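Local coordinates for protein lactaldehyde dehydrogenase (Methanocaldococcus jannaschii, PDB 3PQA) that oxidises lactaldehyde to lactate with NAD, which it prefers to NADP, as a step in the biosynthesis of coenzyme F420, at residues Val274-Gly279 against Tyr393-Ala398; Val278-Val283 against Ile385-Ser390; Pro247-Lys252 against Glu412-Gly417; Gly266-Ala271 against Pro353-Val358. All blocks are in the same frame, centred on the assembly; numbering follows the deposited sequence. Where two conformers were deposited one is given.

Four buried contacts, carried mainly by apolar side chains, are spread over one mixed sheet. Interaction 1 sits nearest the centre of the chain and holds the probable catalytic cysteine; its backbone and imidazole are tied by hydrogen bonds to strand 246-250 and to Ser425. Interactions 2 and 3 lie about 7 Å apart (centre to centre), where helix 384-388 and the turn after helix 404-413 cover strands 278-284 and 246-250 with aliphatic and aromatic side chains. Interaction 4 joins the end of helix 256-268 to strand 350-357, farther across the same sheet. Interactions 1 and 2 share Val278 and Gly279, while interaction 3 alone also borders other subunits.

Interaction 1 (Val274-Gly279 against Tyr393-Ala398); sequences VCISVG and YGLHSA
Ile276 lays its CG2 methyl over one face of the His396 imidazole, and this CH-pi contact is the centre of the meeting. The methyl is 3.8 Å from the ring centroid of His396 and 24° off the ring normal, so it is displaced toward the rim; Ile276 CG2 is nearest to His396 CG, at 3.5 Å. The two side chains run alongside each other in the same direction. With CG1 of Ile276 in the crowded position (chi1 50°), CG2 is left opposite the carbonyl carbon, where it reaches the imidazole.

Apolar packing adds the second element. Leu395 brings one methyl, CD2, against the turn: it lies 3.6 Å from Ile276 CG2 and 3.7 Å from Cys275 CB, with the Cys275 sulphur also close by.

Polar bonds frame the contact. A type I turn from Val274 to Ser277 is closed by Ser277 N to Val274 O, 3.0 Å. Outside the segments, Asn246 ND2 bonds to the carbonyls of Cys275 and Ser277, its OD1 to His396 N, and Ser425 O to His396 ND1.

Cys275 is, by similarity to other aldehyde dehydrogenases, the catalytic nucleophile, and the side chain of Leu395 is about 5 Å from that of Glu241, the other probable catalytic residue. The chemistry is therefore consistent with an apolar flank for the nucleophile's turn, whose backbone carbonyls are held by hydrogen bonds from the Asn246 side-chain amide.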
# COMPACT_ATOMS: atom_id res chain seq x y z
N VAL B 274 29.71 6.07 14.46
CA VAL B 274 28.46 5.84 13.72
C VAL B 274 27.29 6.13 14.66
O VAL B 274 27.36 5.80 15.85
CB VAL B 274 28.35 4.39 13.16
CG1 VAL B 274 27.29 4.32 12.05
CG2 VAL B 274 29.69 3.88 12.64
N CYS B 275 26.23 6.76 14.15
CA CYS B 275 25.12 7.09 15.03
C CYS B 275 24.52 5.84 15.68
O CYS B 275 23.94 5.93 16.75
CB CYS B 275 24.02 7.88 14.33
SG CYS B 275 23.37 7.06 12.94
N ILE B 276 24.65 4.69 15.01
CA ILE B 276 24.12 3.42 15.53
C ILE B 276 25.19 2.45 16.09
O ILE B 276 24.90 1.27 16.35
CB ILE B 276 23.21 2.70 14.49
CG1 ILE B 276 23.89 2.59 13.13
CG2 ILE B 276 21.86 3.41 14.38
CD1 ILE B 276 23.07 1.83 12.09
N SER B 277 26.40 2.97 16.29
CA SER B 277 27.47 2.24 16.98
C SER B 277 27.03 1.76 18.36
O SER B 277 26.18 2.37 19.01
CB SER B 277 28.71 3.14 17.17
OG SER B 277 29.30 3.47 15.93
N VAL B 278 27.60 0.64 18.78
CA VAL B 278 27.32 0.08 20.09
C VAL B 278 27.73 1.11 21.15
O VAL B 278 28.89 1.56 21.17
CB VAL B 278 28.11 -1.24 20.29
CG1 VAL B 278 28.07 -1.72 21.77
CG2 VAL B 278 27.60 -2.33 19.32
N GLY B 279 26.78 1.47 22.01
CA GLY B 279 27.00 2.45 23.09
C GLY B 279 27.18 1.80 24.45
O GLY B 279 27.87 2.35 25.32
N TYR B 393 17.92 9.24 24.61
CA TYR B 393 17.99 8.88 23.19
C TYR B 393 17.13 7.67 22.88
O TYR B 393 16.60 7.01 23.78
CB TYR B 393 19.44 8.60 22.79
CG TYR B 393 20.39 9.72 23.14
CD1 TYR B 393 20.35 10.93 22.45
CD2 TYR B 393 21.32 9.57 24.17
CE1 TYR B 393 21.23 11.98 22.79
CE2 TYR B 393 22.21 10.60 24.50
CZ TYR B 393 22.15 11.79 23.81
OH TYR B 393 23.03 12.80 24.15
N GLY B 394 16.99 7.35 21.59
CA GLY B 394 16.21 6.21 21.19
C GLY B 394 16.39 5.86 19.73
O GLY B 394 15.41 5.76 18.98
N LEU B 395 17.64 5.72 19.31
CA LEU B 395 17.94 5.34 17.92
C LEU B 395 17.84 3.82 17.69
O LEU B 395 16.78 3.33 17.32
CB LEU B 395 19.29 5.92 17.48
CG LEU B 395 19.58 5.83 15.98
CD1 LEU B 395 18.37 6.30 15.15
CD2 LEU B 395 20.81 6.63 15.63
N HIS B 396 18.93 3.07 17.91
CA HIS B 396 18.88 1.61 17.76
C HIS B 396 19.19 0.87 19.06
O HIS B 396 19.94 1.35 19.90
CB HIS B 396 19.85 1.17 16.66
CG HIS B 396 19.26 1.18 15.28
ND1 HIS B 396 19.81 0.46 14.24
CD2 HIS B 396 18.17 1.80 14.77
CE1 HIS B 396 19.08 0.65 13.15
NE2 HIS B 396 18.08 1.45 13.45
N SER B 397 18.61 -0.32 19.19
CA SER B 397 18.93 -1.24 20.27
C SER B 397 19.07 -2.63 19.66
O SER B 397 18.67 -2.85 18.51
CB SER B 397 17.81 -1.22 21.31
OG SER B 397 16.56 -1.54 20.71
N ALA B 398 19.66 -3.55 20.41
CA ALA B 398 19.82 -4.92 19.90
C ALA B 398 19.69 -5.88 21.04
O ALA B 398 19.99 -5.53 22.20
CB ALA B 398 21.18 -5.11 19.19

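Interaction 2 (Val278-Val283 against Ile385-Ser390); sequences VGMILV and IDIANS
Leu282 projects from strand 278-284 onto Ile387 of helix 384-388, and its course shows how a branched side chain fits against a helix. From CB the chain continues to CG, which a first torsion of -46° directs toward the helix, and there it forks. CD1 reaches deeper into the helix surface: it lies 3.9 Å from Ile387 CB, is about as close to Ile387 CG2, and comes within 4.0 Å of Ala388 N, with the Ala388 methyl a little farther off. CD2, the other branch, meets Ile387 CG2 alone, at 3.8 Å. That one methyl of Ile387 thus rests against both arms of the leucine, the two side chains crossing at a slant.

The setting is the catalytic domain of the aldehyde dehydrogenase fold, where helices pack on a largely parallel sheet; strand 278-284 runs between 246-250 and 373-379, with helix 384-388 on one side. Ile281 and Val283, the alternate residues, face helix 288-300 instead.

Met280, two residues before Leu282 and on the same side of the strand, adds its sulphur to the patch. Met280 SD stands 4.1 Å from Ile387 CG2, its CE bent off at chi3 111°.

At the helix end, Ile387 O takes two bonds, from Ser390 N and, at 2.7 Å, from Ser390 OG, which approaches 19° out of the carbonyl plane. The side chain of Asn389 is hydrogen-bonded through ND2 to Asn413 O and through OD1 to Glu415 N.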
# COMPACT_ATOMS: atom_id res chain seq x y z
N VAL B 278 27.60 0.64 18.78
CA VAL B 278 27.32 0.08 20.09
C VAL B 278 27.73 1.11 21.15
O VAL B 278 28.89 1.56 21.17
CB VAL B 278 28.11 -1.24 20.29
CG1 VAL B 278 28.07 -1.72 21.77
CG2 VAL B 278 27.60 -2.33 19.32
N GLY B 279 26.78 1.47 22.01
CA GLY B 279 27.00 2.45 23.09
C GLY B 279 27.18 1.80 24.45
O GLY B 279 27.87 2.35 25.32
N MET B 280 26.53 0.67 24.65
CA MET B 280 26.72 -0.12 25.88
C MET B 280 26.33 -1.55 25.61
O MET B 280 25.49 -1.81 24.73
CB MET B 280 25.92 0.48 27.07
CG MET B 280 24.38 0.43 27.00
SD MET B 280 23.50 1.19 28.42
CE MET B 280 22.74 2.65 27.64
N ILE B 281 26.94 -2.48 26.32
CA ILE B 281 26.55 -3.89 26.22
C ILE B 281 26.03 -4.28 27.60
O ILE B 281 26.75 -4.08 28.60
CB ILE B 281 27.73 -4.83 25.80
CG1 ILE B 281 28.28 -4.42 24.43
CG2 ILE B 281 27.30 -6.32 25.81
CD1 ILE B 281 29.51 -5.20 23.98
N LEU B 282 24.79 -4.77 27.65
CA LEU B 282 24.22 -5.37 28.85
C LEU B 282 24.31 -6.88 28.68
O LEU B 282 23.86 -7.43 27.67
CB LEU B 282 22.77 -4.91 29.06
CG LEU B 282 22.51 -3.41 28.91
CD1 LEU B 282 21.03 -3.10 29.15
CD2 LEU B 282 23.39 -2.62 29.87
N VAL B 283 24.90 -7.56 29.66
CA VAL B 283 25.11 -9.00 29.56
C VAL B 283 24.64 -9.69 30.83
O VAL B 283 24.86 -9.20 31.93
CB VAL B 283 26.60 -9.35 29.20
CG1 VAL B 283 27.58 -8.82 30.25
CG2 VAL B 283 26.76 -10.86 28.96
N ILE B 385 15.65 -4.02 30.29
CA ILE B 385 14.80 -3.10 29.51
C ILE B 385 14.85 -1.72 30.15
O ILE B 385 14.99 -0.73 29.45
CB ILE B 385 13.36 -3.63 29.33
CG1 ILE B 385 13.38 -4.78 28.32
CG2 ILE B 385 12.43 -2.53 28.80
CD1 ILE B 385 12.12 -5.59 28.22
N ASP B 386 14.78 -1.66 31.48
CA ASP B 386 14.87 -0.38 32.18
C ASP B 386 16.21 0.32 31.95
O ASP B 386 16.23 1.52 31.67
CB ASP B 386 14.58 -0.53 33.68
CG ASP B 386 13.09 -0.78 33.98
OD1 ASP B 386 12.20 -0.43 33.15
OD2 ASP B 386 12.81 -1.31 35.07
N ILE B 387 17.32 -0.42 32.01
CA ILE B 387 18.63 0.19 31.73
C ILE B 387 18.69 0.68 30.27
O ILE B 387 19.11 1.82 30.00
CB ILE B 387 19.81 -0.76 32.01
CG1 ILE B 387 19.91 -1.08 33.51
CG2 ILE B 387 21.11 -0.13 31.51
CD1 ILE B 387 20.74 -2.33 33.80
N ALA B 388 18.28 -0.18 29.35
CA ALA B 388 18.28 0.16 27.93
C ALA B 388 17.48 1.43 27.62
O ALA B 388 17.90 2.24 26.79
CB ALA B 388 17.76 -1.04 27.10
N ASN B 389 16.34 1.60 28.31
CA ASN B 389 15.42 2.72 28.06
C ASN B 389 15.72 3.97 28.88
O ASN B 389 14.98 4.96 28.81
CB ASN B 389 13.98 2.30 28.33
CG ASN B 389 13.42 1.36 27.27
OD1 ASN B 389 13.90 1.32 26.14
ND2 ASN B 389 12.36 0.66 27.62
N SER B 390 16.80 3.93 29.65
CA SER B 390 17.06 4.97 30.64
C SER B 390 17.73 6.25 30.12
O SER B 390 18.02 7.17 30.91
CB SER B 390 17.86 4.38 31.81
OG SER B 390 19.18 4.07 31.40

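Interaction 3 (Pro247-Lys252 against Glu412-Gly417); sequences PNIVLK and ENLEFG
Pro247 and Phe416 approach from opposite directions, the pyrrolidine ring meeting the far end of the phenyl ring. CG and CD of Pro247 both come down on CZ from the same side of the phenyl plane, each 3.3 Å from Phe416 CZ, and Pro247 CD is also 3.4 Å from Phe416 CE1. The approach is oblique, and distances this short mark a tight fit. Phe416 CG is anti to the carbonyl carbon (chi1 -71°), which carries the phenyl out toward the strand.

Beside this pair, Ile249 and Leu414 reach toward each other tip to tip, Ile249 CD1 meeting Leu414 CD2 at 4.1 Å, a looser touch. Pro247 and Ile249 are two residues apart on strand 246-250, so both face the same way; Leu414 and Phe416 are likewise alternate residues, separated by Glu415, the centre of an inverse gamma turn. Leu414 O accepts a hydrogen bond from Lys458 of a neighbouring subunit.

Replacing Phe416 with an alanine would probably open a gap at Pro247 CG and CD, leaving the proline's outer carbons without their aromatic partner.

In the catalytic domain of this aldehyde dehydrogenase the contact lies where helix 404-413 ends and the chain turns toward strand 418-421. Ala388 of helix 384-388 packs on both Pro247 and Leu414, and Ser397 of strand 396-400 touches Leu414 and Phe416.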
# COMPACT_ATOMS: atom_id res chain seq x y z
N PRO B 247 21.94 0.62 23.20
CA PRO B 247 22.17 -0.54 24.07
C PRO B 247 22.06 -1.85 23.32
O PRO B 247 21.14 -2.02 22.51
CB PRO B 247 21.05 -0.42 25.10
CG PRO B 247 19.91 0.18 24.31
CD PRO B 247 20.59 1.18 23.38
N ASN B 248 23.02 -2.74 23.58
CA ASN B 248 23.05 -4.05 22.96
C ASN B 248 23.00 -5.07 24.09
O ASN B 248 23.86 -5.08 24.93
CB ASN B 248 24.33 -4.19 22.13
CG ASN B 248 24.30 -3.39 20.83
OD1 ASN B 248 24.28 -3.98 19.74
ND2 ASN B 248 24.33 -2.05 20.92
N ILE B 249 22.01 -5.95 24.05
CA ILE B 249 21.65 -6.81 25.18
C ILE B 249 21.98 -8.24 24.85
O ILE B 249 21.59 -8.73 23.80
CB ILE B 249 20.12 -6.70 25.45
CG1 ILE B 249 19.80 -5.29 25.96
CG2 ILE B 249 19.62 -7.84 26.40
CD1 ILE B 249 18.33 -4.90 25.85
N VAL B 250 22.69 -8.92 25.74
CA VAL B 250 23.08 -10.31 25.49
C VAL B 250 22.45 -11.14 26.58
O VAL B 250 22.88 -11.07 27.74
CB VAL B 250 24.62 -10.49 25.52
CG1 VAL B 250 25.02 -11.97 25.29
CG2 VAL B 250 25.30 -9.59 24.48
N LEU B 251 21.41 -11.91 26.22
CA LEU B 251 20.74 -12.78 27.20
C LEU B 251 21.54 -14.07 27.42
O LEU B 251 22.39 -14.42 26.61
CB LEU B 251 19.31 -13.12 26.76
CG LEU B 251 18.35 -11.93 26.60
CD1 LEU B 251 16.93 -12.44 26.47
CD2 LEU B 251 18.44 -11.00 27.79
N LYS B 252 21.26 -14.78 28.50
CA LYS B 252 22.06 -15.95 28.86
C LYS B 252 21.97 -17.11 27.87
O LYS B 252 22.82 -17.99 27.87
CB LYS B 252 21.72 -16.43 30.28
CG LYS B 252 20.30 -16.97 30.44
CD LYS B 252 20.03 -17.34 31.90
CE LYS B 252 18.62 -17.85 32.09
NZ LYS B 252 17.59 -16.77 31.91
N GLU B 412 9.16 -5.27 21.59
CA GLU B 412 8.03 -4.37 21.79
C GLU B 412 8.28 -3.31 22.85
O GLU B 412 7.80 -2.19 22.72
CB GLU B 412 6.76 -5.17 22.06
CG GLU B 412 6.32 -5.95 20.84
CD GLU B 412 5.16 -6.87 21.13
OE1 GLU B 412 4.63 -7.46 20.17
OE2 GLU B 412 4.79 -7.00 22.32
N ASN B 413 9.07 -3.66 23.87
CA ASN B 413 9.26 -2.77 25.00
C ASN B 413 10.47 -1.86 24.97
O ASN B 413 10.55 -0.92 25.76
CB ASN B 413 9.21 -3.58 26.30
CG ASN B 413 7.83 -4.10 26.59
OD1 ASN B 413 6.86 -3.35 26.54
ND2 ASN B 413 7.73 -5.39 26.88
N LEU B 414 11.41 -2.13 24.06
CA LEU B 414 12.54 -1.24 23.84
C LEU B 414 12.09 0.02 23.11
O LEU B 414 11.51 -0.06 22.01
CB LEU B 414 13.64 -1.96 23.05
CG LEU B 414 14.41 -3.02 23.86
CD1 LEU B 414 15.21 -3.89 22.93
CD2 LEU B 414 15.32 -2.32 24.85
N GLU B 415 12.38 1.17 23.72
CA GLU B 415 11.90 2.47 23.24
C GLU B 415 12.89 3.04 22.22
O GLU B 415 13.60 4.02 22.48
CB GLU B 415 11.68 3.41 24.44
CG GLU B 415 10.47 3.01 25.29
CD GLU B 415 10.40 3.68 26.67
OE1 GLU B 415 11.30 4.46 27.03
OE2 GLU B 415 9.42 3.42 27.39
N PHE B 416 12.92 2.42 21.04
CA PHE B 416 13.91 2.74 20.00
C PHE B 416 13.27 2.77 18.62
O PHE B 416 12.26 2.09 18.38
CB PHE B 416 15.07 1.73 20.06
CG PHE B 416 15.94 1.92 21.27
CD1 PHE B 416 17.08 2.73 21.19
CD2 PHE B 416 15.59 1.35 22.50
CE1 PHE B 416 17.87 2.97 22.34
CE2 PHE B 416 16.37 1.57 23.65
CZ PHE B 416 17.51 2.36 23.56
N GLY B 417 13.88 3.53 17.71
CA GLY B 417 13.47 3.51 16.30
C GLY B 417 13.77 2.21 15.57
O GLY B 417 13.10 1.87 14.58

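Interaction 4 (Gly266-Ala271 against Pro353-Val358); sequences GSFIYA and PTILEV
Phe268 takes Pro353 CB over one face of its ring, and most of the contact gathers around this meeting. Pro353 CB lies 4.2 Å from the ring centroid of Phe268, 25° off the normal, a CH-pi contact shifted toward the rim; its nearest ring carbon is Phe268 CE1, at 3.8 Å. The same CE1 comes to 4.2 Å from Thr354 N. At the ring's edge, near its plane, Ile355 CG1 is 4.3 Å from Phe268 CZ, a longer apolar touch.

The opposite face is covered by Ser267 CB, its neighbour in sequence, 3.5 Å above the centre of the Phe268 plane. The ring is thus held between an alkyl group on each side. Phe268 CG sits anti to the carbonyl carbon (chi1 -57°), and this swings the phenyl out from the helix toward the strand.

In the catalytic domain of the aldehyde dehydrogenase fold, this joins the last turn of helix 256-268 to strand 350-357, which pairs in parallel with 373-379 in the same mixed sheet. A serine in place of Phe268 would probably leave Pro353 CB without an aromatic face to lie on and open a gap beside Ile355.

Farther out, Pro372 also touches Phe268, and Phe295 of helix 288-300 packs on both Ser267 and Ile355. Thr354 OG1 bonds to Gly344 N and Tyr352 O, and the Thr354 backbone pairs with Pro372 and Ile374.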
# COMPACT_ATOMS: atom_id res chain seq x y z
N GLY B 266 29.94 -3.97 15.52
CA GLY B 266 29.09 -2.87 15.97
C GLY B 266 29.83 -1.87 16.84
O GLY B 266 29.54 -0.66 16.82
N SER B 267 30.78 -2.38 17.62
CA SER B 267 31.59 -1.56 18.51
C SER B 267 32.67 -0.78 17.79
O SER B 267 32.97 0.37 18.17
CB SER B 267 32.26 -2.44 19.57
OG SER B 267 31.29 -2.94 20.47
N PHE B 268 33.27 -1.38 16.76
CA PHE B 268 34.54 -0.85 16.26
C PHE B 268 34.60 -0.42 14.80
O PHE B 268 35.55 0.25 14.40
CB PHE B 268 35.69 -1.79 16.64
CG PHE B 268 35.80 -2.02 18.13
CD1 PHE B 268 36.02 -0.94 19.00
CD2 PHE B 268 35.64 -3.29 18.67
CE1 PHE B 268 36.10 -1.13 20.38
CE2 PHE B 268 35.73 -3.50 20.05
CZ PHE B 268 35.96 -2.40 20.91
N ILE B 269 33.59 -0.76 14.01
CA ILE B 269 33.44 -0.16 12.68
C ILE B 269 33.55 1.37 12.76
O ILE B 269 32.95 2.00 13.64
CB ILE B 269 32.11 -0.59 12.01
CG1 ILE B 269 32.24 -2.00 11.42
CG2 ILE B 269 31.66 0.41 10.91
CD1 ILE B 269 33.13 -2.10 10.18
N TYR B 270 34.33 1.94 11.83
CA TYR B 270 34.64 3.37 11.77
C TYR B 270 34.99 3.97 13.14
O TYR B 270 34.60 5.10 13.46
CB TYR B 270 33.56 4.17 11.00
CG TYR B 270 34.00 5.59 10.63
CD1 TYR B 270 35.26 5.84 10.07
CD2 TYR B 270 33.16 6.67 10.85
CE1 TYR B 270 35.66 7.13 9.73
CE2 TYR B 270 33.55 7.98 10.52
CZ TYR B 270 34.80 8.20 9.96
OH TYR B 270 35.18 9.49 9.65
N ALA B 271 35.75 3.21 13.93
CA ALA B 271 36.22 3.66 15.26
C ALA B 271 35.07 4.10 16.17
O ALA B 271 35.22 4.99 17.01
CB ALA B 271 37.27 4.78 15.11
N PRO B 353 40.92 0.59 20.60
CA PRO B 353 39.77 -0.13 21.14
C PRO B 353 39.84 -0.20 22.67
O PRO B 353 40.84 -0.67 23.24
CB PRO B 353 39.90 -1.51 20.48
CG PRO B 353 40.43 -1.17 19.12
CD PRO B 353 41.42 -0.04 19.36
N THR B 354 38.79 0.30 23.31
CA THR B 354 38.75 0.49 24.76
C THR B 354 37.48 -0.17 25.32
O THR B 354 36.38 0.02 24.80
CB THR B 354 38.82 1.99 25.11
OG1 THR B 354 40.10 2.50 24.71
CG2 THR B 354 38.63 2.24 26.60
N ILE B 355 37.66 -0.98 26.36
CA ILE B 355 36.56 -1.74 26.93
C ILE B 355 36.64 -1.61 28.44
O ILE B 355 37.72 -1.75 29.02
CB ILE B 355 36.66 -3.23 26.53
CG1 ILE B 355 36.69 -3.38 25.01
CG2 ILE B 355 35.51 -4.05 27.16
CD1 ILE B 355 36.96 -4.78 24.54
N LEU B 356 35.51 -1.30 29.07
CA LEU B 356 35.45 -1.21 30.52
C LEU B 356 34.24 -1.98 31.03
O LEU B 356 33.21 -2.03 30.36
CB LEU B 356 35.30 0.25 30.97
CG LEU B 356 36.42 1.25 30.68
CD1 LEU B 356 36.22 1.89 29.32
CD2 LEU B 356 36.42 2.33 31.75
N GLU B 357 34.37 -2.58 32.21
CA GLU B 357 33.20 -3.06 32.90
C GLU B 357 32.75 -1.97 33.85
O GLU B 357 33.57 -1.43 34.60
CB GLU B 357 33.43 -4.37 33.66
CG GLU B 357 32.20 -4.73 34.49
CD GLU B 357 32.16 -6.16 35.02
OE1 GLU B 357 33.09 -6.94 34.76
OE2 GLU B 357 31.16 -6.48 35.69
N VAL B 358 31.47 -1.61 33.79
CA VAL B 358 30.93 -0.51 34.59
C VAL B 358 29.58 -0.88 35.20
O VAL B 358 29.00 -1.93 34.85
CB VAL B 358 30.80 0.80 33.76
CG1 VAL B 358 32.12 1.15 33.06
CG2 VAL B 358 29.67 0.69 32.73